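Local structure of platelet inhibitor (Ancylostoma caninum, 4TPV) at residues A[71-76]-A[129-134]; A[25-30]-A[111-116]; A[3-8]-A[44-49]. The protein inhibits platelet aggregation and adhesion as a secreted hookworm toxin, possibly by binding the integrins that recognise fibrinogen and collagen. All coordinates share one frame; numbering follows the deposited sequence.

Interaction 1 (A[71-76]-A[129-134]); sequences DVFSAA and GKTHVV
An antiparallel strand pair joins Asp71–Phe73 to Thr131–Val133 at one margin of the central sheet of the CAP fold. Strand 68-73 is one of the two edge strands of a four-stranded sheet, and its neighbour, strand 130-138, bonds on its other side to strand 119-127, as in the backbone pairing of His132 with Val125. Asp71 with Val133 and Phe73 with Thr131 are hydrogen-bonded pairs, linked by four bonds of which Asp71 N to Val133 O is 2.8 Å long. Between them Val72 and His132 form the non-hydrogen-bonded pair, their CA atoms 4.6 Å apart.

On the face that carries Val72 and His132, Val72 CG2 sits 3.7 Å from the centroid of the His132 imidazole, over the middle of the ring, in a CH-pi contact. With chi1 at 178°, Val72 CG1 is left at the rim of the ring, near NE2, and also meets Lys130 CD at 3.9 Å.

On the face of Asp71, Phe73, Thr131 and Val133, the Phe73 side chain leaves between its own N and carbonyl carbon (chi1 52°), which swings the ring across the neighbouring strand, over Thr131 and Val133. Phe73 CE1 touches Thr131 CB at 3.8 Å while CE2 reaches Val133 CG2. Helix 80-89 covers this face, with Glu83 against Phe73 and Ile80 against Val133. At the strand end, a water lies 2.5 Å from Thr131 OG1 and gives a weak bond to Phe73 O.

Interaction 2 (A[25-30]-A[111-116]); sequences GYRAAF and NMVWDS
Inside the alpha-beta-alpha sandwich of the CAP domain, helix 13-34 is tied to the C-terminal end of helix 107-113 by one buried arginine, Arg27, which collects the carbonyl oxygens of Met112, Trp114 and Asp115 as the chain leaves that helix. All three oxygens lie at the edge of the guanidinium, near its plane. Arg27 NH1 donates to Met112 O at 2.8 Å and to Trp114 O at the same length. Arg27 NH2 also reaches Trp114 O, at 3.1 Å, so two nitrogens grip a single oxygen end-on, both from the same face of its carbonyl plane. A weak bond from NH2 to Asp115 O completes the set. The bend at chi3 (66°) turns the arginine head toward the 111-116 segment, and NE is held in turn by Arg40 O. With the ends of the guanidinium fixed by backbone oxygens, its rotation is set, and the positive charge probably stabilises the carbonyls gathered about it. The carboxylate of Asp115 turns elsewhere and accepts from Glu150 N.

Apolar side chains lie beside this polar core. Met112 bends at its last torsion and brings CE to 3.6 Å from Tyr26 CD2, with the sulfur at the ring edge in a Met-aromatic contact; Trp89 of helix 80-89 stacks on the same tyrosine. One turn along helix 13-34, Phe30 meets Val113 with the side chains crossing at about a right angle. The phenyl ring also stacks with Tyr34 and takes an edge-to-face contact with Tyr149. Val113 CG1 comes 3.9 Å from Phe30 CG, while CG2 stands over the middle of the ring, 4.1 Å from its centroid and 8° off the normal.

Interaction 3 (A[3-8]-A[44-49]); sequences SLCQQR and YDCTLE
A disulfide between Cys5 and Cys46 pins the N-terminal segment 3-8 of this CAP protein to the start of helix 46-56; the packing is tight around the sulfurs, water-mediated toward Arg8, and loose where Leu4 and Gln6 are exposed. The SG atoms of Cys5 and Cys46 are bonded at 2.0 Å with a chi3 of -101°. Beside the bridge, Cys5 SG rests at the edge of the Tyr44 ring, 3.9 Å from Tyr44 CE2, in a sulfur-aromatic contact. The Glu49 carboxylate closes in from the helix, and Glu49 OE2 lies 3.6 Å from Cys5 SG. Glu49 runs out straight from the helix to the tyrosine, and Tyr44 OH donates to Glu49 OE2 at 2.6 Å, on its anti lone pair. Arg16 of helix 13-34 adds a salt bridge to that oxygen, which should favour the charged carboxylate.

The other carboxylate oxygen faces the water-mediated side. Arg8 NE approaches Glu49 OE1 in a salt bridge of 3.0 Å, on its anti side and 20° out of the carboxylate plane; the two flat groups are turned 56° against each other. The arginine head is further engaged by Glu50 through a salt bridge, by Tyr53 through a cation-pi contact, and by a glycerol, probably from the crystallisation liquor. Leu4, exposed, touches Cys46 CB with its backbone carbon and CB. Two waters bridge the segments: one links Arg8 NH2, weakly, to Cys46 O, and the other accepts from Gln6 N while donating to Glu49 OE1 at 2.6 Å.

Overall arrangement
The three contacts lie well apart in one compact monomer, their centres 21 to 23 Å from each other, and none touches another. Interaction 3 joins the N-terminal segment to helix 46-56 and closes before interaction 1 opens in strand 68-73. Interaction 2 crosses both along the chain, since segment 25-30 lies between the two segments of interaction 3 and 111-116 between those of interaction 1. Helix 13-34 links interactions 2 and 3, through Arg27 and Arg16, and helix 80-89 packs against both interaction 1 and interaction 2. Helix 46-56, which starts in interaction 3, touches Val134 of interaction 1, so each pair of contacts shares a helix.

Interaction 1 (A[71-76]-A[129-134])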
loop_
_atom_site.group_PDB
_atom_site.type_symbol
_atom_site.label_atom_id
_atom_site.label_comp_id
_atom_site.label_asym_id
_atom_site.label_seq_id
_atom_site.Cartn_x
_atom_site.Cartn_y
_atom_site.Cartn_z
ATOM N N ASP A 71 -0.053 -10.547 5.903
ATOM C CA ASP A 71 -1.087 -10.850 6.881
ATOM C C ASP A 71 -1.428 -12.320 6.821
ATOM O O ASP A 71 -1.407 -12.910 5.745
ATOM C CB ASP A 71 -2.325 -10.005 6.624
ATOM C CG ASP A 71 -3.329 -10.065 7.765
ATOM O OD1 ASP A 71 -2.936 -10.316 8.930
ATOM O OD2 ASP A 71 -4.525 -9.854 7.475
ATOM N N VAL A 72 -1.724 -12.916 7.974
ATOM C CA VAL A 72 -1.983 -14.340 8.070
ATOM C C VAL A 72 -3.247 -14.563 8.897
ATOM O O VAL A 72 -3.340 -14.078 10.026
ATOM C CB VAL A 72 -0.803 -15.105 8.731
ATOM C CG1 VAL A 72 -1.125 -16.595 8.860
ATOM C CG2 VAL A 72 0.488 -14.891 7.953
ATOM N N PHE A 73 -4.208 -15.323 8.364
ATOM C CA PHE A 73 -5.445 -15.615 9.109
ATOM C C PHE A 73 -6.166 -16.845 8.597
ATOM O O PHE A 73 -5.890 -17.325 7.506
ATOM C CB PHE A 73 -6.423 -14.425 9.060
ATOM C CG PHE A 73 -6.712 -13.927 7.664
ATOM C CD1 PHE A 73 -7.656 -14.558 6.871
ATOM C CD2 PHE A 73 -6.029 -12.831 7.145
ATOM C CE1 PHE A 73 -7.923 -14.092 5.578
ATOM C CE2 PHE A 73 -6.286 -12.367 5.861
ATOM C CZ PHE A 73 -7.230 -13.001 5.077
ATOM N N SER A 74 -7.098 -17.350 9.406
ATOM C CA SER A 74 -8.078 -18.328 8.962
ATOM C C SER A 74 -9.415 -17.886 9.525
ATOM O O SER A 74 -9.451 -17.020 10.405
ATOM C CB SER A 74 -7.723 -19.739 9.435
ATOM O OG SER A 74 -8.597 -20.693 8.860
ATOM N N ALA A 75 -10.505 -18.471 9.026
ATOM C CA ALA A 75 -11.851 -18.117 9.467
ATOM C C ALA A 75 -12.069 -16.611 9.457
ATOM O O ALA A 75 -12.485 -16.033 10.469
ATOM C CB ALA A 75 -12.124 -18.681 10.858
ATOM N N ALA A 76 -11.796 -15.989 8.309
ATOM C CA ALA A 76 -11.969 -14.551 8.126
ATOM C C ALA A 76 -13.398 -14.139 8.403
ATOM O O ALA A 76 -14.330 -14.926 8.228
ATOM C CB ALA A 76 -11.579 -14.138 6.717
ATOM N N GLY A 129 -3.330 -24.360 5.463
ATOM C CA GLY A 129 -4.672 -24.146 5.975
ATOM C C GLY A 129 -4.932 -22.733 6.445
ATOM O O GLY A 129 -6.051 -22.417 6.861
ATOM N N LYS A 130 -3.911 -21.884 6.382
ATOM C CA LYS A 130 -4.072 -20.462 6.674
ATOM C C LYS A 130 -3.929 -19.624 5.412
ATOM O O LYS A 130 -3.097 -19.920 4.562
ATOM C CB LYS A 130 -3.039 -19.986 7.698
ATOM C CG LYS A 130 -3.069 -20.726 9.013
ATOM C CD LYS A 130 -2.012 -20.196 9.961
ATOM C CE LYS A 130 -1.935 -21.041 11.226
ATOM N NZ LYS A 130 -1.506 -22.447 10.960
ATOM N N THR A 131 -4.705 -18.553 5.318
ATOM C CA THR A 131 -4.570 -17.618 4.200
ATOM C C THR A 131 -3.442 -16.645 4.494
ATOM O O THR A 131 -3.386 -16.072 5.569
ATOM C CB THR A 131 -5.880 -16.862 3.949
ATOM O OG1 THR A 131 -6.922 -17.812 3.692
ATOM C CG2 THR A 131 -5.752 -15.903 2.766
ATOM N N HIS A 132 -2.528 -16.497 3.541
ATOM C CA HIS A 132 -1.519 -15.444 3.586
ATOM C C HIS A 132 -1.859 -14.429 2.518
ATOM O O HIS A 132 -2.082 -14.776 1.361
ATOM C CB HIS A 132 -0.098 -15.969 3.338
ATOM C CG HIS A 132 0.469 -16.803 4.452
ATOM N ND1 HIS A 132 1.816 -16.837 4.730
ATOM C CD2 HIS A 132 -0.126 -17.618 5.360
ATOM C CE1 HIS A 132 2.035 -17.648 5.751
ATOM N NE2 HIS A 132 0.874 -18.130 6.157
ATOM N N VAL A 133 -1.923 -13.172 2.925
ATOM C CA VAL A 133 -2.089 -12.078 2.003
ATOM C C VAL A 133 -0.789 -11.301 2.021
ATOM O O VAL A 133 -0.289 -10.960 3.103
ATOM C CB VAL A 133 -3.244 -11.157 2.409
ATOM C CG1 VAL A 133 -3.346 -9.994 1.428
ATOM C CG2 VAL A 133 -4.546 -11.941 2.481
ATOM N N VAL A 134 -0.227 -11.032 0.845
ATOM C CA VAL A 134 1.024 -10.266 0.735
ATOM C C VAL A 134 0.834 -9.147 -0.265
ATOM O O VAL A 134 0.327 -9.378 -1.365
ATOM C CB VAL A 134 2.208 -11.159 0.270
ATOM C CG1 VAL A 134 3.420 -10.312 -0.048
ATOM C CG2 VAL A 134 2.516 -12.235 1.307
HETATM O O HOH W 1 -8.284 -18.723 5.616
#

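Interaction 2 (A[25-30]-A[111-116])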
loop_
_atom_site.group_PDB
_atom_site.type_symbol
_atom_site.label_atom_id
_atom_site.label_comp_id
_atom_site.label_asym_id
_atom_site.label_seq_id
_atom_site.Cartn_x
_atom_site.Cartn_y
_atom_site.Cartn_z
ATOM N N GLY A 25 -7.963 5.161 -0.163
ATOM C CA GLY A 25 -8.796 5.732 0.892
ATOM C C GLY A 25 -8.047 5.910 2.206
ATOM O O GLY A 25 -8.239 6.909 2.913
ATOM N N TYR A 26 -7.219 4.924 2.558
ATOM C CA TYR A 26 -6.370 5.047 3.739
ATOM C C TYR A 26 -5.417 6.219 3.575
ATOM O O TYR A 26 -5.189 6.995 4.488
ATOM C CB TYR A 26 -5.538 3.784 3.974
ATOM C CG TYR A 26 -6.291 2.529 4.358
ATOM C CD1 TYR A 26 -7.534 2.587 4.941
ATOM C CD2 TYR A 26 -5.719 1.276 4.150
ATOM C CE1 TYR A 26 -8.202 1.429 5.307
ATOM C CE2 TYR A 26 -6.382 0.122 4.499
ATOM C CZ TYR A 26 -7.623 0.210 5.080
ATOM O OH TYR A 26 -8.280 -0.948 5.417
ATOM N N ARG A 27 -4.837 6.335 2.386
ATOM C CA ARG A 27 -3.850 7.394 2.158
ATOM C C ARG A 27 -4.498 8.796 2.120
ATOM O O ARG A 27 -3.919 9.773 2.592
ATOM C CB ARG A 27 -3.057 7.090 0.865
ATOM C CG ARG A 27 -2.167 5.858 1.008
ATOM C CD ARG A 27 -1.603 5.369 -0.338
ATOM N NE ARG A 27 -0.685 6.343 -0.927
ATOM C CZ ARG A 27 0.601 6.462 -0.587
ATOM N NH1 ARG A 27 1.112 5.666 0.349
ATOM N NH2 ARG A 27 1.366 7.396 -1.149
ATOM N N ALA A 28 -5.714 8.895 1.578
ATOM C CA ALA A 28 -6.454 10.157 1.592
ATOM C C ALA A 28 -6.855 10.554 3.022
ATOM O O ALA A 28 -6.750 11.717 3.400
ATOM C CB ALA A 28 -7.690 10.043 0.704
ATOM N N ALA A 29 -7.335 9.585 3.796
ATOM C CA ALA A 29 -7.687 9.852 5.191
ATOM C C ALA A 29 -6.445 10.300 5.924
ATOM O O ALA A 29 -6.463 11.271 6.681
ATOM C CB ALA A 29 -8.285 8.613 5.846
ATOM N N PHE A 30 -5.350 9.582 5.698
ATOM C CA PHE A 30 -4.110 9.919 6.374
ATOM C C PHE A 30 -3.617 11.304 5.961
ATOM O O PHE A 30 -3.206 12.103 6.813
ATOM C CB PHE A 30 -3.040 8.868 6.084
ATOM C CG PHE A 30 -1.908 8.906 7.058
ATOM C CD1 PHE A 30 -0.824 9.730 6.844
ATOM C CD2 PHE A 30 -1.937 8.113 8.185
ATOM C CE1 PHE A 30 0.228 9.753 7.748
ATOM C CE2 PHE A 30 -0.897 8.125 9.086
ATOM C CZ PHE A 30 0.179 8.952 8.877
ATOM N N ASN A 111 4.139 1.092 5.164
ATOM C CA ASN A 111 4.167 0.787 3.741
ATOM C C ASN A 111 2.945 1.383 3.052
ATOM O O ASN A 111 3.035 1.889 1.932
ATOM C CB ASN A 111 4.212 -0.727 3.491
ATOM C CG ASN A 111 5.619 -1.238 3.191
ATOM O OD1 ASN A 111 6.393 -0.612 2.450
ATOM N ND2 ASN A 111 5.943 -2.410 3.747
ATOM N N MET A 112 1.795 1.322 3.731
ATOM C CA MET A 112 0.550 1.791 3.131
ATOM C C MET A 112 0.487 3.305 2.984
ATOM O O MET A 112 -0.129 3.794 2.041
ATOM C CB MET A 112 -0.672 1.308 3.929
ATOM C CG MET A 112 -0.887 -0.190 3.871
ATOM S SD MET A 112 -2.588 -0.680 4.247
ATOM C CE MET A 112 -2.806 0.011 5.881
ATOM N N VAL A 113 1.129 4.049 3.885
ATOM C CA VAL A 113 1.047 5.519 3.830
ATOM C C VAL A 113 2.382 6.222 3.536
ATOM O O VAL A 113 2.467 7.458 3.601
ATOM C CB VAL A 113 0.426 6.083 5.132
ATOM C CG1 VAL A 113 -0.978 5.497 5.332
ATOM C CG2 VAL A 113 1.348 5.843 6.356
ATOM N N TRP A 114 3.403 5.462 3.149
ATOM C CA TRP A 114 4.666 6.082 2.726
ATOM C C TRP A 114 4.383 7.036 1.558
ATOM O O TRP A 114 3.778 6.618 0.564
ATOM C CB TRP A 114 5.692 5.008 2.320
ATOM C CG TRP A 114 7.084 5.488 2.571
ATOM C CD1 TRP A 114 7.840 6.286 1.754
ATOM C CD2 TRP A 114 7.870 5.262 3.750
ATOM N NE1 TRP A 114 9.062 6.550 2.341
ATOM C CE2 TRP A 114 9.106 5.933 3.565
ATOM C CE3 TRP A 114 7.664 4.535 4.931
ATOM C CZ2 TRP A 114 10.126 5.916 4.526
ATOM C CZ3 TRP A 114 8.683 4.517 5.897
ATOM C CH2 TRP A 114 9.898 5.217 5.679
ATOM N N ASP A 115 4.793 8.296 1.653
ATOM C CA ASP A 115 4.184 9.263 0.752
ATOM C C ASP A 115 4.635 9.021 -0.695
ATOM O O ASP A 115 3.845 9.206 -1.627
ATOM C CB ASP A 115 4.405 10.733 1.230
ATOM C CG ASP A 115 5.856 11.147 1.356
ATOM O OD1 ASP A 115 6.786 10.351 1.131
ATOM O OD2 ASP A 115 6.056 12.324 1.708
ATOM N N SER A 116 5.859 8.524 -0.881
ATOM C CA SER A 116 6.384 8.360 -2.230
ATOM C C SER A 116 5.953 7.032 -2.851
ATOM O O SER A 116 6.212 6.788 -4.040
ATOM C CB SER A 116 7.914 8.473 -2.244
ATOM O OG SER A 116 8.495 7.522 -1.369
#

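Interaction 3 (A[3-8]-A[44-49])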
loop_
_atom_site.group_PDB
_atom_site.type_symbol
_atom_site.label_atom_id
_atom_site.label_comp_id
_atom_site.label_asym_id
_atom_site.label_seq_id
_atom_site.Cartn_x
_atom_site.Cartn_y
_atom_site.Cartn_z
ATOM N N SER A 3 -4.527 -5.639 -17.475
ATOM C CA SER A 3 -4.343 -6.497 -18.637
ATOM C C SER A 3 -3.076 -7.351 -18.531
ATOM O O SER A 3 -3.000 -8.434 -19.108
ATOM C CB SER A 3 -4.313 -5.655 -19.919
ATOM O OG SER A 3 -3.302 -4.662 -19.871
ATOM N N LEU A 4 -2.089 -6.872 -17.784
ATOM C CA LEU A 4 -0.798 -7.557 -17.711
ATOM C C LEU A 4 -0.770 -8.559 -16.563
ATOM O O LEU A 4 0.246 -9.203 -16.309
ATOM C CB LEU A 4 0.331 -6.551 -17.543
ATOM C CG LEU A 4 0.349 -5.448 -18.598
ATOM C CD1 LEU A 4 1.489 -4.480 -18.331
ATOM C CD2 LEU A 4 0.472 -6.059 -19.970
ATOM N N CYS A 5 -1.888 -8.662 -15.856
ATOM C CA CYS A 5 -2.002 -9.652 -14.799
ATOM C C CYS A 5 -2.525 -10.939 -15.370
ATOM O O CYS A 5 -3.304 -10.944 -16.330
ATOM C CB CYS A 5 -2.927 -9.193 -13.674
ATOM S SG CYS A 5 -2.241 -7.993 -12.491
ATOM N N GLN A 6 -2.105 -12.036 -14.764
ATOM C CA GLN A 6 -2.527 -13.352 -15.212
ATOM C C GLN A 6 -3.623 -13.865 -14.299
ATOM O O GLN A 6 -3.885 -13.284 -13.232
ATOM C CB GLN A 6 -1.356 -14.312 -15.214
ATOM C CG GLN A 6 -0.973 -14.752 -13.824
ATOM C CD GLN A 6 0.354 -15.442 -13.797
ATOM O OE1 GLN A 6 1.403 -14.791 -13.736
ATOM N NE2 GLN A 6 0.331 -16.772 -13.840
ATOM N N GLN A 7 -4.270 -14.951 -14.713
ATOM C CA GLN A 7 -5.324 -15.534 -13.897
ATOM C C GLN A 7 -4.745 -16.054 -12.589
ATOM O O GLN A 7 -3.786 -16.811 -12.592
ATOM C CB GLN A 7 -6.038 -16.666 -14.640
ATOM C CG GLN A 7 -7.436 -16.925 -14.099
ATOM C CD GLN A 7 -7.823 -18.388 -14.116
ATOM O OE1 GLN A 7 -7.539 -19.112 -15.077
ATOM N NE2 GLN A 7 -8.478 -18.836 -13.045
ATOM N N ARG A 8 -5.318 -15.630 -11.467
ATOM C CA ARG A 8 -4.898 -16.151 -10.178
ATOM C C ARG A 8 -6.032 -16.922 -9.535
ATOM O O ARG A 8 -7.203 -16.594 -9.724
ATOM C CB ARG A 8 -4.439 -15.027 -9.246
ATOM C CG ARG A 8 -3.319 -14.162 -9.818
ATOM C CD ARG A 8 -1.962 -14.867 -9.906
ATOM N NE ARG A 8 -0.926 -13.903 -10.289
ATOM C CZ ARG A 8 0.360 -14.196 -10.450
ATOM N NH1 ARG A 8 0.789 -15.422 -10.237
ATOM N NH2 ARG A 8 1.228 -13.254 -10.794
ATOM N N TYR A 44 -2.484 0.098 -9.197
ATOM C CA TYR A 44 -2.158 -1.329 -9.146
ATOM C C TYR A 44 -1.040 -1.648 -10.153
ATOM O O TYR A 44 -0.979 -1.063 -11.230
ATOM C CB TYR A 44 -3.385 -2.198 -9.424
ATOM C CG TYR A 44 -3.199 -3.591 -8.869
ATOM C CD1 TYR A 44 -3.382 -3.839 -7.513
ATOM C CD2 TYR A 44 -2.785 -4.649 -9.695
ATOM C CE1 TYR A 44 -3.189 -5.084 -6.983
ATOM C CE2 TYR A 44 -2.585 -5.912 -9.171
ATOM C CZ TYR A 44 -2.787 -6.125 -7.814
ATOM O OH TYR A 44 -2.587 -7.363 -7.263
ATOM N N ASP A 45 -0.145 -2.563 -9.789
ATOM C CA ASP A 45 1.003 -2.869 -10.643
ATOM C C ASP A 45 1.148 -4.372 -10.750
ATOM O O ASP A 45 1.416 -5.051 -9.753
ATOM C CB ASP A 45 2.280 -2.242 -10.065
ATOM C CG ASP A 45 3.473 -2.415 -10.976
ATOM O OD1 ASP A 45 4.078 -3.512 -10.973
ATOM O OD2 ASP A 45 3.797 -1.446 -11.692
ATOM N N CYS A 46 0.903 -4.908 -11.944
ATOM C CA CYS A 46 0.906 -6.364 -12.089
ATOM C C CYS A 46 2.310 -6.959 -11.951
ATOM O O CYS A 46 2.443 -8.133 -11.642
ATOM C CB CYS A 46 0.269 -6.779 -13.412
ATOM S SG CYS A 46 -1.493 -6.380 -13.467
ATOM N N THR A 47 3.356 -6.157 -12.150
ATOM C CA THR A 47 4.709 -6.623 -11.867
ATOM C C THR A 47 4.954 -6.822 -10.358
ATOM O O THR A 47 5.546 -7.832 -9.941
ATOM C CB THR A 47 5.736 -5.653 -12.452
ATOM O OG1 THR A 47 5.650 -5.725 -13.886
ATOM C CG2 THR A 47 7.134 -6.044 -12.026
ATOM N N LEU A 48 4.496 -5.880 -9.538
ATOM C CA LEU A 48 4.546 -6.056 -8.094
ATOM C C LEU A 48 3.666 -7.212 -7.638
ATOM O O LEU A 48 3.998 -7.893 -6.671
ATOM C CB LEU A 48 4.121 -4.776 -7.382
ATOM C CG LEU A 48 5.131 -3.663 -7.545
ATOM C CD1 LEU A 48 4.700 -2.471 -6.695
ATOM C CD2 LEU A 48 6.529 -4.134 -7.133
ATOM N N GLU A 49 2.551 -7.444 -8.333
ATOM C CA GLU A 49 1.732 -8.606 -7.995
ATOM C C GLU A 49 2.530 -9.894 -8.171
ATOM O O GLU A 49 2.478 -10.786 -7.315
ATOM C CB GLU A 49 0.449 -8.680 -8.833
ATOM C CG GLU A 49 -0.306 -10.010 -8.638
ATOM C CD GLU A 49 -1.655 -10.056 -9.347
ATOM O OE1 GLU A 49 -1.880 -11.023 -10.118
ATOM O OE2 GLU A 49 -2.483 -9.154 -9.122
HETATM O O HOH W 2 -0.730 -11.599 -12.361
HETATM O O HOH W 3 1.569 -10.736 -12.597
#